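PDB 4D05: Atp-dependent DNA ligase, which probably seals nicks in DNA, using ATP to form an enzyme-adenylate intermediate from which AMP is passed to the DNA 5' phosphate. Local coordinates for residues G1-A9 / R31-K42; G152-Q160 / R170-F178. All blocks are in the same frame, centred on the assembly; numbering follows the deposited sequence. Where two conformers were deposited one is given.

In the fold
Contact 1 (1-9 with 31-42) precedes contact 2 (152-160 with 170-178) along the chain, their centres lying about 20 Å apart. Strands 30-34 and 39-40 of contact 1 belong to one mixed sheet of the nucleotide-binding domain; strands 154-159 and 173-175 of contact 2 belong to the other. Segment 1-9 connects them, because strand 8-11 lies beside 173-175 in the second sheet, and Ala-9 CB packs 3.6 Å from Met-156 CE. Arg-31 from contact 1 and Glu-153, Met-156 and Lys-174 from contact 2 all belong to the AMP pocket, so the pocket draws residues from both sheets. Lys-42 and Lys-174 also share one sulfate ion.

Contact 1 of 2, residues G1-A9 / R31-K42. With SO4 (sulfate ion), chain F.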
loop_
_atom_site.group_PDB
_atom_site.type_symbol
_atom_site.label_atom_id
_atom_site.label_comp_id
_atom_site.label_asym_id
_atom_site.label_seq_id
_atom_site.Cartn_x
_atom_site.Cartn_y
_atom_site.Cartn_z
ATOM N N GLY A 1 -10.410 17.212 13.297
ATOM C CA GLY A 1 -11.433 17.265 12.208
ATOM C C GLY A 1 -11.968 15.894 11.858
ATOM O O GLY A 1 -11.350 14.876 12.179
ATOM N N GLN A 2 -13.131 15.853 11.216
ATOM C CA GLN A 2 -13.700 14.568 10.819
ATOM C C GLN A 2 -12.879 13.943 9.710
ATOM O O GLN A 2 -12.531 14.611 8.746
ATOM C CB GLN A 2 -15.146 14.713 10.355
ATOM C CG GLN A 2 -16.170 14.700 11.529
ATOM C CD GLN A 2 -16.157 13.376 12.304
ATOM O OE1 GLN A 2 -16.703 12.369 11.845
ATOM N NE2 GLN A 2 -15.520 13.370 13.476
ATOM N N PRO A 3 -12.575 12.651 9.829
ATOM C CA PRO A 3 -11.927 11.998 8.676
ATOM C C PRO A 3 -12.727 12.138 7.381
ATOM O O PRO A 3 -13.965 12.073 7.364
ATOM C CB PRO A 3 -11.823 10.532 9.109
ATOM C CG PRO A 3 -11.796 10.610 10.643
ATOM C CD PRO A 3 -12.764 11.724 10.962
ATOM N N PRO A 4 -12.022 12.326 6.277
ATOM C CA PRO A 4 -12.700 12.546 5.006
ATOM C C PRO A 4 -13.380 11.288 4.475
ATOM O O PRO A 4 -12.988 10.188 4.847
ATOM C CB PRO A 4 -11.557 13.018 4.087
ATOM C CG PRO A 4 -10.317 12.499 4.700
ATOM C CD PRO A 4 -10.561 12.430 6.165
ATOM N N PRO A 5 -14.373 11.470 3.591
ATOM C CA PRO A 5 -15.278 10.434 3.065
ATOM C C PRO A 5 -14.586 9.735 1.935
ATOM O O PRO A 5 -14.845 9.995 0.759
ATOM C CB PRO A 5 -16.470 11.239 2.555
ATOM C CG PRO A 5 -15.837 12.504 2.071
ATOM C CD PRO A 5 -14.693 12.795 3.028
ATOM N N ILE A 6 -13.671 8.853 2.301
ATOM C CA ILE A 6 -12.821 8.209 1.315
ATOM C C ILE A 6 -12.998 6.687 1.122
ATOM O O ILE A 6 -13.406 5.936 2.034
ATOM C CB ILE A 6 -11.366 8.559 1.602
ATOM C CG1 ILE A 6 -10.934 8.091 3.000
ATOM C CG2 ILE A 6 -11.217 10.018 1.479
ATOM C CD1 ILE A 6 -9.452 8.175 3.253
ATOM N N GLN A 7 -12.664 6.237 -0.084
ATOM C CA GLN A 7 -12.752 4.814 -0.433
ATOM C C GLN A 7 -11.499 4.157 -0.034
ATOM O O GLN A 7 -10.441 4.762 -0.232
ATOM C CB GLN A 7 -12.866 4.645 -1.944
ATOM C CG GLN A 7 -13.002 3.208 -2.400
ATOM C CD GLN A 7 -13.617 3.194 -3.807
ATOM O OE1 GLN A 7 -14.783 2.894 -4.012
ATOM N NE2 GLN A 7 -12.852 3.563 -4.734
ATOM N N LEU A 8 -11.599 2.939 0.509
ATOM C CA LEU A 8 -10.448 2.171 0.933
ATOM C C LEU A 8 -10.251 0.845 0.162
ATOM O O LEU A 8 -11.206 0.170 -0.286
ATOM C CB LEU A 8 -10.503 1.850 2.434
ATOM C CG LEU A 8 -10.825 2.970 3.428
ATOM C CD1 LEU A 8 -10.839 2.336 4.803
ATOM C CD2 LEU A 8 -9.814 4.160 3.370
ATOM N N ALA A 9 -8.979 0.477 0.019
ATOM C CA ALA A 9 -8.617 -0.678 -0.808
ATOM C C ALA A 9 -8.655 -1.974 -0.027
ATOM O O ALA A 9 -8.336 -2.018 1.180
ATOM C CB ALA A 9 -7.246 -0.497 -1.382
ATOM N N ARG A 31 -1.591 10.399 2.086
ATOM C CA ARG A 31 -2.874 10.564 1.438
ATOM C C ARG A 31 -3.479 11.917 1.775
ATOM O O ARG A 31 -3.393 12.373 2.908
ATOM C CB ARG A 31 -3.834 9.476 1.881
ATOM C CG ARG A 31 -5.084 9.454 1.028
ATOM C CD ARG A 31 -5.988 8.291 1.328
ATOM N NE ARG A 31 -7.174 8.358 0.501
ATOM C CZ ARG A 31 -7.830 7.309 0.033
ATOM N NH1 ARG A 31 -7.455 6.098 0.327
ATOM N NH2 ARG A 31 -8.881 7.499 -0.716
ATOM N N ALA A 32 -4.104 12.551 0.790
ATOM C CA ALA A 32 -4.793 13.820 1.007
ATOM C C ALA A 32 -6.099 13.822 0.220
ATOM O O ALA A 32 -6.157 13.346 -0.910
ATOM C CB ALA A 32 -3.922 14.999 0.593
ATOM N N TYR A 33 -7.133 14.378 0.840
ATOM C CA TYR A 33 -8.415 14.587 0.220
ATOM C C TYR A 33 -8.575 16.082 -0.001
ATOM O O TYR A 33 -8.506 16.885 0.937
ATOM C CB TYR A 33 -9.505 14.074 1.150
ATOM C CG TYR A 33 -10.911 14.383 0.725
ATOM C CD1 TYR A 33 -11.536 13.633 -0.212
ATOM C CD2 TYR A 33 -11.629 15.398 1.313
ATOM C CE1 TYR A 33 -12.866 13.898 -0.586
ATOM C CE2 TYR A 33 -12.932 15.670 0.955
ATOM C CZ TYR A 33 -13.531 14.932 -0.013
ATOM O OH TYR A 33 -14.829 15.180 -0.400
ATOM N N TRP A 34 -8.760 16.443 -1.262
ATOM C CA TRP A 34 -9.061 17.826 -1.642
ATOM C C TRP A 34 -10.545 18.007 -1.713
ATOM O O TRP A 34 -11.234 17.367 -2.503
ATOM C CB TRP A 34 -8.428 18.142 -2.987
ATOM C CG TRP A 34 -8.820 19.439 -3.618
ATOM C CD1 TRP A 34 -9.683 19.596 -4.649
ATOM C CD2 TRP A 34 -8.348 20.754 -3.287
ATOM N NE1 TRP A 34 -9.784 20.919 -4.996
ATOM C CE2 TRP A 34 -8.971 21.656 -4.178
ATOM C CE3 TRP A 34 -7.459 21.255 -2.343
ATOM C CZ2 TRP A 34 -8.740 23.021 -4.133
ATOM C CZ3 TRP A 34 -7.225 22.603 -2.307
ATOM C CH2 TRP A 34 -7.863 23.475 -3.193
ATOM N N ASN A 35 -11.063 18.895 -0.856
ATOM C CA ASN A 35 -12.490 19.036 -0.770
ATOM C C ASN A 35 -13.037 20.154 -1.646
ATOM O O ASN A 35 -14.220 20.472 -1.549
ATOM C CB ASN A 35 -12.947 19.215 0.683
ATOM C CG ASN A 35 -12.526 20.542 1.290
ATOM O OD1 ASN A 35 -11.888 21.334 0.657
ATOM N ND2 ASN A 35 -12.917 20.772 2.538
ATOM N N GLY A 36 -12.170 20.757 -2.459
ATOM C CA GLY A 36 -12.520 21.895 -3.281
ATOM C C GLY A 36 -11.872 23.195 -2.851
ATOM O O GLY A 36 -11.801 24.134 -3.626
ATOM N N HIS A 37 -11.360 23.238 -1.625
ATOM C CA HIS A 37 -10.646 24.431 -1.158
ATOM C C HIS A 37 -9.482 24.176 -0.196
ATOM O O HIS A 37 -8.714 25.087 0.070
ATOM C CB HIS A 37 -11.613 25.458 -0.539
ATOM C CG HIS A 37 -12.371 24.948 0.649
ATOM N ND1 HIS A 37 -13.547 24.238 0.544
ATOM C CD2 HIS A 37 -12.136 25.082 1.975
ATOM C CE1 HIS A 37 -13.989 23.929 1.746
ATOM N NE2 HIS A 37 -13.150 24.436 2.632
ATOM N N GLN A 38 -9.339 22.951 0.307
ATOM C CA GLN A 38 -8.253 22.619 1.231
ATOM C C GLN A 38 -7.951 21.116 1.113
ATOM O O GLN A 38 -8.813 20.330 0.657
ATOM C CB GLN A 38 -8.590 22.992 2.665
ATOM C CG GLN A 38 -9.714 22.180 3.215
ATOM C CD GLN A 38 -10.468 22.805 4.404
ATOM O OE1 GLN A 38 -11.490 22.256 4.841
ATOM N NE2 GLN A 38 -10.003 23.945 4.907
ATOM N N LEU A 39 -6.761 20.748 1.547
ATOM C CA LEU A 39 -6.299 19.365 1.585
ATOM C C LEU A 39 -6.433 18.831 3.007
ATOM O O LEU A 39 -5.999 19.491 3.961
ATOM C CB LEU A 39 -4.825 19.275 1.145
ATOM C CG LEU A 39 -4.575 19.613 -0.317
ATOM C CD1 LEU A 39 -3.099 19.817 -0.589
ATOM C CD2 LEU A 39 -5.122 18.506 -1.208
ATOM N N ILE A 40 -7.008 17.643 3.121
ATOM C CA ILE A 40 -7.309 17.025 4.401
ATOM C C ILE A 40 -6.667 15.646 4.523
ATOM O O ILE A 40 -6.748 14.830 3.602
ATOM C CB ILE A 40 -8.850 16.894 4.595
ATOM C CG1 ILE A 40 -9.526 18.283 4.396
ATOM C CG2 ILE A 40 -9.176 16.250 5.926
ATOM C CD1 ILE A 40 -10.967 18.257 4.451
ATOM N N SER A 41 -6.055 15.372 5.675
ATOM C CA SER A 41 -5.389 14.086 5.905
ATOM C C SER A 41 -6.384 12.987 6.228
ATOM O O SER A 41 -7.529 13.255 6.505
ATOM C CB SER A 41 -4.401 14.194 7.068
ATOM O OG SER A 41 -5.098 14.167 8.320
ATOM N N LYS A 42 -5.927 11.730 6.201
ATOM C CA LYS A 42 -6.833 10.627 6.499
ATOM C C LYS A 42 -7.450 10.709 7.889
ATOM O O LYS A 42 -8.537 10.153 8.125
ATOM C CB LYS A 42 -6.122 9.272 6.404
ATOM C CG LYS A 42 -5.837 8.816 5.050
ATOM C CD LYS A 42 -4.857 7.603 5.100
ATOM C CE LYS A 42 -5.444 6.374 5.707
ATOM N NZ LYS A 42 -4.434 5.251 5.650
HETATM S S SO4 F . -5.323 1.790 3.927
HETATM O O1 SO4 F . -3.875 1.609 3.772
HETATM O O2 SO4 F . -5.690 3.219 3.936
HETATM O O3 SO4 F . -6.040 1.173 2.803
HETATM O O4 SO4 F . -5.755 1.174 5.193
#
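Arg-31 points its guanidinium at the backbone carbonyl of Gln-7, with NH2 donating to Gln-7 O at 3.2 Å. The bond is bent (138° at the hydrogen): the acceptor is tilted out of the guanidinium plane, although the donor lies in the carbonyl plane. NH1 adds a weak second bond to the same oxygen. The extended chain, with CG anti to the backbone N (chi1 -169°), carries the group this far, where Asp-63 forms a salt bridge to NH2 and AMP touches the side chain. Lys-42 NZ, whose chain bends at chi3, donates to sulfate O2 at 2.9 Å; Lys-174 and Arg-168 bind the same ion, probably an additive of crystallisation.

Arg-31 belongs to strand 30-34, which follows the ligase KxDG motif containing Lys-26, and the N-terminal tail runs past this strand before joining the other sheet of the adenylation domain as strand 8-11. Replacing the arginine with a leucine would probably leave Gln-7 O without these two donors and Asp-63 without this counter-charge, and would take away the polar group that Arg-31 brings to the AMP pocket.

Ile-6 flanks the guanidinium, its CD1 3.6 Å above one face, while its other branch, CG2, reaches Tyr-33 CD1 at 4.0 Å. Pro-5 crosses that tyrosine ring at about a right angle, placing CD 4.1 Å from the centroid and 19° off the normal, a CH-pi contact over the face. Pro-5 is also the centre of an inverse gamma turn, with a weak Ile-6 N to Pro-4 O bond. Pro-4 slides past Tyr-33, CB lying 3.7 Å from CD2, and its CD packs 3.2 Å from Ser-41 O and more loosely on Ile-40 CG2.

Contact 2 of 2, residues G152-Q160 / R170-F178; sequences GEGLMLHHQ and RDLMKLKKF. With AMP (adenosine monophosphate), chain H; SO4 (sulfate ion), chain F.
Leu-155 and Leu-157 form antiparallel hydrogen-bonded pairs with Leu-175 and Met-173, the short strand axes passing 4.8 Å apart at 156°, and His-159 N to Asp-171 O continues the ladder. The sequences, EGLML and LMKLK, fit nucleotidyltransferase motifs IV and V, here adjacent strands beneath the nucleotide.

The face bearing Met-156, His-158, Leu-172 and Lys-174 looks to the AMP side. In Met-156, modelled as selenomethionine, CG is anti to the carbonyl carbon (chi1 -57°) and lies 3.4 Å from AMP C6, and the bends at chi2 and chi3 fold SE and CE back toward 173-174, with SE 3.9 Å from Lys-174 CG. CE also meets Leu-172 CD1, a methyl that touches His-158 ND1 as well. Lys-174 stays extended beyond CG, running beside Met-156 in the same direction to put NZ between two anions: it donates to AMP O1P at 2.7 Å and to sulfate O1 at 2.9 Å. The sulfate, though probably from the crystallisation liquor, thus lies beside the AMP phosphate.

On the opposite face the packing is apolar. Leu-157 crosses to the neighbouring strand, its CD1 3.9 Å from Leu-175 CB, while Leu-155 and Leu-175 together rest on Leu-140 and Leu-144 of helix 137-149.

Gly-154 admits no side chain: a CB would clash with Leu-175 O, and phi of 159° would jam it against the preceding carbonyl as well. Beside it, a salt bridge from Lys-176 NZ to Glu-153 OE2 at 3.2 Å, approaching from above the carboxylate plane, is doubtful, since Glu-153 was deposited in two conformers. Past the last strand bond, one water bridges the two backbones, accepting from Lys-177 N and donating to Glu-153 O, each at 2.9 Å from the water oxygen.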
loop_
_atom_site.group_PDB
_atom_site.type_symbol
_atom_site.label_atom_id
_atom_site.label_comp_id
_atom_site.label_asym_id
_atom_site.label_seq_id
_atom_site.Cartn_x
_atom_site.Cartn_y
_atom_site.Cartn_z
ATOM N N GLY A 152 9.847 1.197 -6.443
ATOM C CA GLY A 152 8.453 1.484 -6.187
ATOM C C GLY A 152 7.830 0.498 -5.213
ATOM O O GLY A 152 8.371 -0.570 -4.952
ATOM N N GLU A 153 6.644 0.820 -4.714
ATOM C CA GLU A 153 6.045 0.080 -3.608
ATOM C C GLU A 153 5.213 -1.127 -4.060
ATOM O O GLU A 153 5.144 -2.145 -3.385
ATOM C CB GLU A 153 5.187 1.049 -2.762
ATOM C CG GLU A 153 4.908 0.608 -1.349
ATOM C CD GLU A 153 6.096 0.788 -0.403
ATOM O OE1 GLU A 153 7.223 1.029 -0.872
ATOM O OE2 GLU A 153 5.906 0.690 0.826
ATOM N N GLY A 154 4.563 -1.002 -5.208
ATOM C CA GLY A 154 3.660 -2.035 -5.662
ATOM C C GLY A 154 2.683 -1.461 -6.672
ATOM O O GLY A 154 2.973 -0.433 -7.300
ATOM N N LEU A 155 1.549 -2.147 -6.834
ATOM C CA LEU A 155 0.518 -1.719 -7.782
ATOM C C LEU A 155 -0.837 -1.597 -7.104
ATOM O O LEU A 155 -1.078 -2.181 -6.048
ATOM C CB LEU A 155 0.399 -2.747 -8.927
ATOM C CG LEU A 155 1.666 -2.950 -9.737
ATOM C CD1 LEU A 155 1.504 -4.109 -10.737
ATOM C CD2 LEU A 155 1.980 -1.680 -10.433
HETATM N N MSE A 156 -1.724 -0.826 -7.720
HETATM C CA MSE A 156 -3.115 -0.779 -7.365
HETATM C C MSE A 156 -3.964 -1.117 -8.578
HETATM O O MSE A 156 -3.605 -0.765 -9.685
HETATM C CB MSE A 156 -3.519 0.641 -6.899
HETATM C CG MSE A 156 -2.696 1.190 -5.727
HETATM SE SE MSE A 156 -3.091 0.279 -4.023
HETATM C CE MSE A 156 -5.048 0.480 -4.042
ATOM N N LEU A 157 -5.093 -1.793 -8.338
ATOM C CA LEU A 157 -6.033 -2.177 -9.363
ATOM C C LEU A 157 -7.406 -1.572 -9.023
ATOM O O LEU A 157 -7.876 -1.675 -7.891
ATOM C CB LEU A 157 -6.175 -3.691 -9.425
ATOM C CG LEU A 157 -4.960 -4.455 -10.006
ATOM C CD1 LEU A 157 -3.858 -4.681 -8.972
ATOM C CD2 LEU A 157 -5.376 -5.779 -10.549
ATOM N N HIS A 158 -8.062 -0.993 -10.022
ATOM C CA HIS A 158 -9.380 -0.393 -9.787
ATOM C C HIS A 158 -10.291 -0.737 -10.954
ATOM O O HIS A 158 -9.988 -0.431 -12.100
ATOM C CB HIS A 158 -9.205 1.113 -9.641
ATOM C CG HIS A 158 -10.387 1.810 -9.045
ATOM N ND1 HIS A 158 -10.306 3.099 -8.566
ATOM C CD2 HIS A 158 -11.666 1.423 -8.867
ATOM C CE1 HIS A 158 -11.474 3.457 -8.070
ATOM N NE2 HIS A 158 -12.332 2.472 -8.271
ATOM N N HIS A 159 -11.375 -1.435 -10.658
ATOM C CA HIS A 159 -12.294 -1.906 -11.682
ATOM C C HIS A 159 -12.868 -0.729 -12.480
ATOM O O HIS A 159 -13.358 0.260 -11.905
ATOM C CB HIS A 159 -13.397 -2.740 -11.031
ATOM C CG HIS A 159 -14.150 -3.599 -11.987
ATOM N ND1 HIS A 159 -14.991 -3.076 -12.938
ATOM C CD2 HIS A 159 -14.189 -4.943 -12.142
ATOM C CE1 HIS A 159 -15.530 -4.065 -13.637
ATOM N NE2 HIS A 159 -15.048 -5.208 -13.180
ATOM N N GLN A 160 -12.815 -0.857 -13.806
ATOM C CA GLN A 160 -13.255 0.228 -14.714
ATOM C C GLN A 160 -14.720 0.635 -14.509
ATOM O O GLN A 160 -15.087 1.775 -14.792
ATOM C CB GLN A 160 -13.002 -0.172 -16.186
ATOM C CG GLN A 160 -13.811 -1.359 -16.612
ATOM C CD GLN A 160 -13.326 -1.973 -17.903
ATOM O OE1 GLN A 160 -12.438 -1.446 -18.557
ATOM N NE2 GLN A 160 -13.894 -3.111 -18.262
ATOM N N ARG A 170 -14.111 -3.874 -2.728
ATOM C CA ARG A 170 -13.571 -5.002 -3.450
ATOM C C ARG A 170 -13.133 -4.662 -4.885
ATOM O O ARG A 170 -12.416 -5.423 -5.526
ATOM C CB ARG A 170 -14.607 -6.086 -3.545
ATOM C CG ARG A 170 -14.904 -6.776 -2.232
ATOM C CD ARG A 170 -15.990 -7.848 -2.391
ATOM N NE ARG A 170 -15.582 -9.000 -3.213
ATOM C CZ ARG A 170 -14.894 -10.049 -2.756
ATOM N NH1 ARG A 170 -14.489 -10.101 -1.490
ATOM N NH2 ARG A 170 -14.589 -11.048 -3.572
ATOM N N ASP A 171 -13.599 -3.528 -5.386
ATOM C CA ASP A 171 -13.244 -3.092 -6.718
ATOM C C ASP A 171 -11.910 -2.345 -6.747
ATOM O O ASP A 171 -11.413 -2.025 -7.817
ATOM C CB ASP A 171 -14.306 -2.194 -7.258
ATOM C CG ASP A 171 -15.536 -2.942 -7.653
ATOM O OD1 ASP A 171 -15.454 -4.160 -7.956
ATOM O OD2 ASP A 171 -16.576 -2.308 -7.613
ATOM N N LEU A 172 -11.359 -2.036 -5.574
ATOM C CA LEU A 172 -10.076 -1.376 -5.472
ATOM C C LEU A 172 -9.146 -2.283 -4.679
ATOM O O LEU A 172 -9.418 -2.546 -3.518
ATOM C CB LEU A 172 -10.234 -0.033 -4.726
ATOM C CG LEU A 172 -8.965 0.800 -4.567
ATOM C CD1 LEU A 172 -8.386 1.261 -5.900
ATOM C CD2 LEU A 172 -9.170 2.016 -3.659
HETATM N N MSE A 173 -8.083 -2.758 -5.296
HETATM C CA MSE A 173 -7.194 -3.728 -4.653
HETATM C C MSE A 173 -5.715 -3.310 -4.648
HETATM O O MSE A 173 -5.226 -2.729 -5.605
HETATM C CB MSE A 173 -7.307 -5.066 -5.361
HETATM C CG MSE A 173 -8.652 -5.729 -5.218
HETATM SE SE MSE A 173 -8.805 -7.340 -6.307
HETATM C CE MSE A 173 -9.104 -6.458 -7.984
ATOM N N LYS A 174 -5.035 -3.653 -3.554
ATOM C CA LYS A 174 -3.603 -3.457 -3.406
ATOM C C LYS A 174 -2.915 -4.704 -3.871
ATOM O O LYS A 174 -3.316 -5.795 -3.510
ATOM C CB LYS A 174 -3.186 -3.294 -1.922
ATOM C CG LYS A 174 -3.913 -2.264 -1.177
ATOM C CD LYS A 174 -3.549 -2.315 0.335
ATOM C CE LYS A 174 -4.115 -1.113 1.007
ATOM N NZ LYS A 174 -3.528 -0.924 2.351
ATOM N N LEU A 175 -1.814 -4.535 -4.587
ATOM C CA LEU A 175 -0.971 -5.671 -4.971
ATOM C C LEU A 175 0.479 -5.369 -4.625
ATOM O O LEU A 175 1.138 -4.524 -5.247
ATOM C CB LEU A 175 -1.141 -5.963 -6.466
ATOM C CG LEU A 175 -0.168 -6.983 -7.037
ATOM C CD1 LEU A 175 -0.218 -8.298 -6.307
ATOM C CD2 LEU A 175 -0.480 -7.187 -8.523
ATOM N N LYS A 176 0.986 -6.059 -3.604
ATOM C CA LYS A 176 2.403 -5.964 -3.262
ATOM C C LYS A 176 2.977 -7.359 -3.400
ATOM O O LYS A 176 2.232 -8.349 -3.458
ATOM C CB LYS A 176 2.593 -5.409 -1.841
ATOM C CG LYS A 176 2.194 -3.932 -1.728
ATOM C CD LYS A 176 2.465 -3.327 -0.366
ATOM C CE LYS A 176 3.943 -2.995 -0.204
ATOM N NZ LYS A 176 4.197 -2.033 0.939
ATOM N N LYS A 177 4.292 -7.456 -3.463
ATOM C CA LYS A 177 4.917 -8.771 -3.560
ATOM C C LYS A 177 4.648 -9.647 -2.380
ATOM O O LYS A 177 4.515 -10.880 -2.514
ATOM C CB LYS A 177 6.422 -8.637 -3.784
ATOM C CG LYS A 177 6.722 -8.401 -5.255
ATOM C CD LYS A 177 8.003 -8.959 -5.681
ATOM C CE LYS A 177 8.233 -8.666 -7.164
ATOM N NZ LYS A 177 9.632 -8.984 -7.504
ATOM N N PHE A 178 4.541 -9.024 -1.218
ATOM C CA PHE A 178 4.234 -9.753 -0.027
ATOM C C PHE A 178 3.592 -8.880 1.042
ATOM O O PHE A 178 3.523 -7.644 0.942
ATOM C CB PHE A 178 5.512 -10.389 0.537
ATOM C CG PHE A 178 6.580 -9.402 0.818
ATOM C CD1 PHE A 178 6.567 -8.667 1.992
ATOM C CD2 PHE A 178 7.603 -9.189 -0.101
ATOM C CE1 PHE A 178 7.572 -7.730 2.256
ATOM C CE2 PHE A 178 8.597 -8.256 0.152
ATOM C CZ PHE A 178 8.580 -7.522 1.337
HETATM P P AMP H . -0.405 0.596 1.136
HETATM O O1P AMP H . -0.852 -0.692 1.766
HETATM O O2P AMP H . 0.483 1.623 1.816
HETATM O "O5'" AMP H . -1.703 1.273 0.524
HETATM C "C5'" AMP H . -1.444 2.428 -0.241
HETATM C "C4'" AMP H . -2.432 3.462 0.205
HETATM O "O4'" AMP H . -2.293 4.652 -0.541
HETATM C "C3'" AMP H . -3.794 2.905 -0.039
HETATM O "O3'" AMP H . -4.529 3.234 1.150
HETATM C "C2'" AMP H . -4.295 3.658 -1.238
HETATM O "O2'" AMP H . -5.657 3.852 -0.847
HETATM C "C1'" AMP H . -3.367 4.895 -1.429
HETATM N N9 AMP H . -2.708 4.887 -2.780
HETATM C C8 AMP H . -1.398 5.026 -3.131
HETATM N N7 AMP H . -1.197 4.919 -4.468
HETATM C C5 AMP H . -2.435 4.763 -4.990
HETATM C C6 AMP H . -2.967 4.534 -6.336
HETATM N N6 AMP H . -2.132 4.519 -7.386
HETATM N N1 AMP H . -4.294 4.404 -6.440
HETATM C C2 AMP H . -5.126 4.369 -5.390
HETATM N N3 AMP H . -4.727 4.548 -4.142
HETATM C C4 AMP H . -3.409 4.740 -3.893
HETATM S S SO4 F . -5.323 1.790 3.927
HETATM O O1 SO4 F . -3.875 1.609 3.772
HETATM O O2 SO4 F . -5.690 3.219 3.936
HETATM O O3 SO4 F . -6.040 1.173 2.803
HETATM O O4 SO4 F . -5.755 1.174 5.193
HETATM O O HOH W 1 5.753 -5.004 -3.410
#